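Local coordinates for protein Rho guanine nucleotide exchange factor 3 (Mus musculus, PDB 2Z0Q) that acts as a guanine nucleotide exchange factor for the small GTPases RhoA and RhoB, here as its DH-PH fragment, at residues A[270-278]-A[313-324]. Residues are numbered along the deposited sequence; the frame is centred on the assembly and turned at random.
Sequences QLYRQPIPV and VSFKNGSQSQTH. With SO4 (sulfate ion), chain D; SO4 (sulfate ion), chain C.
Arg273 to Ile276, in the loop and short strand after strand 266-271, run past the hairpin of strands 310-315 and 322-327, with CA atoms 6.5 Å apart at Ile276 and Phe315. Gln322 NE2 makes the direct hydrogen bond between the two segments, to Gln274 O (2.9 Å, N-H...O 167°). The donor sits 31° off that carbonyl plane. The other end of the amide, Gln322 OE1, accepts a hydrogen bond from His324 NE2 at 2.7 Å, in the carbonyl plane and on a lone pair, so both ends of the amide are held and its rotation is fixed. A water links Gln322 NE2, Gln274 OE1 and Gln320 O. Ile276 CA lies over one face of the Phe315 ring, and Ile276 CG1 packs on CD2 of that ring at 3.7 Å. Pro277 CD reaches Phe315 CZ. Both segments belong to the PH domain, whose curved sheet also contains strand 254-263, which pairs with strand 276-277 and touches His324. Arg273 CG stands anti to the carbonyl carbon, and the chain bends at chi2 (-78°). Its CG meets the edge of the His324 ring at CE1 (3.6 Å). The guanidinium then lies with NH1 over the centre of the Tyr272 ring and donates a hydrogen bond from NH1 to Tyr272 O. It also binds two sulfates near its plane, probably from the crystallisation liquor. Arg273 NE reaches O3 of the chain D sulfate at 2.8 Å, and Thr323 N binds the same ion. The chain C sulfate is shared with Tyr272 OH, which is also hydrogen-bonded to Arg242. A leucine in place of Arg273 would probably leave both sulfates without their guanidinium partner and Tyr272 O without its NH1 donor.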
loop_
_atom_site.group_PDB
_atom_site.type_symbol
_atom_site.label_atom_id
_atom_site.label_comp_id
_atom_site.label_asym_id
_atom_site.label_seq_id
_atom_site.Cartn_x
_atom_site.Cartn_y
_atom_site.Cartn_z
ATOM N N GLN A 270 -15.921 3.024 14.174
ATOM C CA GLN A 270 -17.190 3.528 14.672
ATOM C C GLN A 270 -17.608 4.793 13.914
ATOM O O GLN A 270 -16.874 5.801 13.936
ATOM C CB GLN A 270 -17.026 3.796 16.192
ATOM C CG GLN A 270 -18.308 4.260 16.872
ATOM C CD GLN A 270 -18.099 4.542 18.356
ATOM O OE1 GLN A 270 -17.093 4.156 18.935
ATOM N NE2 GLN A 270 -19.048 5.231 18.960
ATOM N N LEU A 271 -18.736 4.730 13.213
ATOM C CA LEU A 271 -19.148 5.911 12.435
ATOM C C LEU A 271 -19.286 7.119 13.364
ATOM O O LEU A 271 -19.899 7.023 14.435
ATOM C CB LEU A 271 -20.439 5.667 11.661
ATOM C CG LEU A 271 -20.172 5.177 10.219
ATOM C CD1 LEU A 271 -19.647 3.742 10.259
ATOM C CD2 LEU A 271 -21.426 5.292 9.375
ATOM N N TYR A 272 -18.709 8.249 12.937
ATOM C CA TYR A 272 -18.726 9.503 13.725
ATOM C C TYR A 272 -19.977 10.361 13.447
ATOM O O TYR A 272 -20.447 11.110 14.322
ATOM C CB TYR A 272 -17.440 10.263 13.392
ATOM C CG TYR A 272 -17.167 11.525 14.173
ATOM C CD1 TYR A 272 -16.962 11.473 15.549
ATOM C CD2 TYR A 272 -16.993 12.756 13.510
ATOM C CE1 TYR A 272 -16.581 12.606 16.268
ATOM C CE2 TYR A 272 -16.596 13.920 14.226
ATOM C CZ TYR A 272 -16.393 13.822 15.600
ATOM O OH TYR A 272 -15.949 14.886 16.323
ATOM N N ARG A 273 -20.500 10.255 12.234
ATOM C CA ARG A 273 -21.703 10.957 11.793
ATOM C C ARG A 273 -22.307 10.070 10.739
ATOM O O ARG A 273 -21.733 9.026 10.373
ATOM C CB ARG A 273 -21.369 12.316 11.160
ATOM C CG ARG A 273 -20.674 13.263 12.099
ATOM C CD ARG A 273 -21.656 13.923 13.077
ATOM N NE ARG A 273 -21.036 15.064 13.762
ATOM C CZ ARG A 273 -20.258 14.973 14.835
ATOM N NH1 ARG A 273 -19.982 13.786 15.375
ATOM N NH2 ARG A 273 -19.780 16.084 15.395
ATOM N N GLN A 274 -23.443 10.489 10.220
ATOM C CA GLN A 274 -24.081 9.733 9.154
ATOM C C GLN A 274 -23.236 9.893 7.897
ATOM O O GLN A 274 -22.547 10.896 7.709
ATOM C CB GLN A 274 -25.484 10.251 8.937
ATOM C CG GLN A 274 -26.255 10.173 10.250
ATOM C CD GLN A 274 -27.660 10.678 10.116
ATOM O OE1 GLN A 274 -27.948 11.493 9.252
ATOM N NE2 GLN A 274 -28.549 10.206 10.992
ATOM N N PRO A 275 -23.245 8.879 7.035
ATOM C CA PRO A 275 -22.447 8.954 5.804
ATOM C C PRO A 275 -22.877 10.118 4.907
ATOM O O PRO A 275 -24.056 10.480 4.888
ATOM C CB PRO A 275 -22.731 7.603 5.122
ATOM C CG PRO A 275 -23.127 6.705 6.239
ATOM C CD PRO A 275 -23.950 7.590 7.146
ATOM N N ILE A 276 -21.925 10.680 4.160
ATOM C CA ILE A 276 -22.194 11.760 3.224
ATOM C C ILE A 276 -22.102 11.271 1.762
ATOM O O ILE A 276 -21.024 10.935 1.276
ATOM C CB ILE A 276 -21.182 12.937 3.423
ATOM C CG1 ILE A 276 -21.350 13.513 4.844
ATOM C CG2 ILE A 276 -21.372 14.010 2.329
ATOM C CD1 ILE A 276 -20.233 14.466 5.197
ATOM N N PRO A 277 -23.235 11.237 1.045
ATOM C CA PRO A 277 -23.222 10.795 -0.362
ATOM C C PRO A 277 -22.324 11.738 -1.138
ATOM O O PRO A 277 -22.362 12.946 -0.903
ATOM C CB PRO A 277 -24.693 10.925 -0.799
ATOM C CG PRO A 277 -25.469 10.819 0.443
ATOM C CD PRO A 277 -24.590 11.540 1.503
ATOM N N VAL A 278 -21.512 11.203 -2.048
ATOM C CA VAL A 278 -20.601 12.033 -2.820
ATOM C C VAL A 278 -21.354 13.067 -3.668
ATOM O O VAL A 278 -20.846 14.172 -3.846
ATOM C CB VAL A 278 -19.655 11.150 -3.707
ATOM C CG1 VAL A 278 -18.951 11.978 -4.768
ATOM C CG2 VAL A 278 -18.568 10.497 -2.784
ATOM N N VAL A 313 -15.289 19.630 4.433
ATOM C CA VAL A 313 -16.294 18.844 3.777
ATOM C C VAL A 313 -17.604 19.154 4.491
ATOM O O VAL A 313 -17.666 19.103 5.710
ATOM C CB VAL A 313 -16.027 17.336 3.896
ATOM C CG1 VAL A 313 -17.197 16.617 3.396
ATOM C CG2 VAL A 313 -14.769 16.924 3.069
ATOM N N SER A 314 -18.651 19.486 3.732
ATOM C CA SER A 314 -19.935 19.776 4.369
ATOM C C SER A 314 -21.078 19.088 3.605
ATOM O O SER A 314 -20.966 18.725 2.419
ATOM C CB SER A 314 -20.129 21.301 4.483
ATOM O OG SER A 314 -20.423 21.872 3.238
ATOM N N PHE A 315 -22.162 18.886 4.317
ATOM C CA PHE A 315 -23.310 18.171 3.815
ATOM C C PHE A 315 -24.582 18.826 4.342
ATOM O O PHE A 315 -24.806 18.949 5.559
ATOM C CB PHE A 315 -23.170 16.726 4.307
ATOM C CG PHE A 315 -24.355 15.853 4.041
ATOM C CD1 PHE A 315 -24.973 15.864 2.806
ATOM C CD2 PHE A 315 -24.768 14.920 5.006
ATOM C CE1 PHE A 315 -26.003 14.947 2.510
ATOM C CE2 PHE A 315 -25.789 13.999 4.719
ATOM C CZ PHE A 315 -26.404 14.020 3.460
ATOM N N LYS A 316 -25.423 19.237 3.406
ATOM C CA LYS A 316 -26.679 19.876 3.748
ATOM C C LYS A 316 -27.704 18.757 3.885
ATOM O O LYS A 316 -27.960 18.040 2.929
ATOM C CB LYS A 316 -27.050 20.873 2.632
ATOM C CG LYS A 316 -28.188 21.718 3.028
ATOM C CD LYS A 316 -28.608 22.740 1.995
ATOM C CE LYS A 316 -29.859 23.416 2.551
ATOM N NZ LYS A 316 -30.502 24.153 1.487
ATOM N N ASN A 317 -28.299 18.625 5.073
ATOM C CA ASN A 317 -29.239 17.525 5.340
ATOM C C ASN A 317 -30.186 17.949 6.458
ATOM O O ASN A 317 -30.361 17.236 7.443
ATOM C CB ASN A 317 -28.417 16.278 5.768
ATOM C CG ASN A 317 -29.202 14.978 5.692
ATOM O OD1 ASN A 317 -30.067 14.819 4.846
ATOM N ND2 ASN A 317 -28.866 14.021 6.574
ATOM N N GLY A 318 -30.769 19.135 6.308
ATOM C CA GLY A 318 -31.673 19.649 7.320
ATOM C C GLY A 318 -31.079 19.725 8.720
ATOM O O GLY A 318 -29.985 20.296 8.921
ATOM N N SER A 319 -31.804 19.151 9.688
ATOM C CA SER A 319 -31.403 19.149 11.087
ATOM C C SER A 319 -30.142 18.329 11.282
ATOM O O SER A 319 -29.446 18.487 12.279
ATOM C CB SER A 319 -32.528 18.584 12.006
ATOM O OG SER A 319 -32.804 17.196 11.770
ATOM N N GLN A 320 -29.851 17.451 10.335
ATOM C CA GLN A 320 -28.677 16.608 10.451
ATOM C C GLN A 320 -27.518 17.115 9.557
ATOM O O GLN A 320 -26.599 16.366 9.277
ATOM C CB GLN A 320 -29.042 15.166 10.065
ATOM C CG GLN A 320 -30.107 14.477 10.938
ATOM C CD GLN A 320 -29.595 14.102 12.338
ATOM O OE1 GLN A 320 -29.521 14.950 13.245
ATOM N NE2 GLN A 320 -29.230 12.828 12.514
ATOM N N SER A 321 -27.561 18.367 9.119
ATOM C CA SER A 321 -26.460 18.899 8.276
ATOM C C SER A 321 -25.147 18.761 9.032
ATOM O O SER A 321 -25.136 18.767 10.255
ATOM C CB SER A 321 -26.693 20.363 7.944
ATOM O OG SER A 321 -27.804 20.511 7.118
ATOM N N GLN A 322 -24.053 18.652 8.290
ATOM C CA GLN A 322 -22.751 18.441 8.906
ATOM C C GLN A 322 -21.707 19.312 8.250
ATOM O O GLN A 322 -21.843 19.699 7.093
ATOM C CB GLN A 322 -22.251 17.002 8.664
ATOM C CG GLN A 322 -22.997 15.856 9.257
ATOM C CD GLN A 322 -22.445 14.530 8.733
ATOM O OE1 GLN A 322 -21.229 14.349 8.660
ATOM N NE2 GLN A 322 -23.337 13.610 8.360
ATOM N N THR A 323 -20.660 19.593 9.010
ATOM C CA THR A 323 -19.518 20.261 8.429
ATOM C C THR A 323 -18.283 19.728 9.171
ATOM O O THR A 323 -18.302 19.590 10.380
ATOM C CB THR A 323 -19.607 21.807 8.488
ATOM O OG1 THR A 323 -18.549 22.352 7.672
ATOM C CG2 THR A 323 -19.528 22.361 9.927
ATOM N N HIS A 324 -17.213 19.442 8.426
ATOM C CA HIS A 324 -15.980 18.924 9.028
ATOM C C HIS A 324 -14.761 19.639 8.453
ATOM O O HIS A 324 -14.661 19.784 7.236
ATOM C CB HIS A 324 -15.845 17.446 8.683
ATOM C CG HIS A 324 -16.993 16.621 9.149
ATOM N ND1 HIS A 324 -17.102 16.165 10.445
ATOM C CD2 HIS A 324 -18.114 16.221 8.507
ATOM C CE1 HIS A 324 -18.248 15.515 10.577
ATOM N NE2 HIS A 324 -18.880 15.537 9.415
HETATM S S SO4 D . -21.496 18.293 12.703
HETATM O O1 SO4 D . -22.897 18.066 13.215
HETATM O O2 SO4 D . -20.579 18.344 13.884
HETATM O O3 SO4 D . -21.095 17.135 11.869
HETATM O O4 SO4 D . -21.396 19.547 11.905
HETATM S S SO4 C . -18.093 15.444 18.744
HETATM O O1 SO4 C . -18.556 15.822 20.123
HETATM O O2 SO4 C . -16.668 14.941 18.819
HETATM O O3 SO4 C . -18.972 14.353 18.205
HETATM O O4 SO4 C . -18.213 16.660 17.866
HETATM O O HOH W 1 -26.221 13.864 8.546
#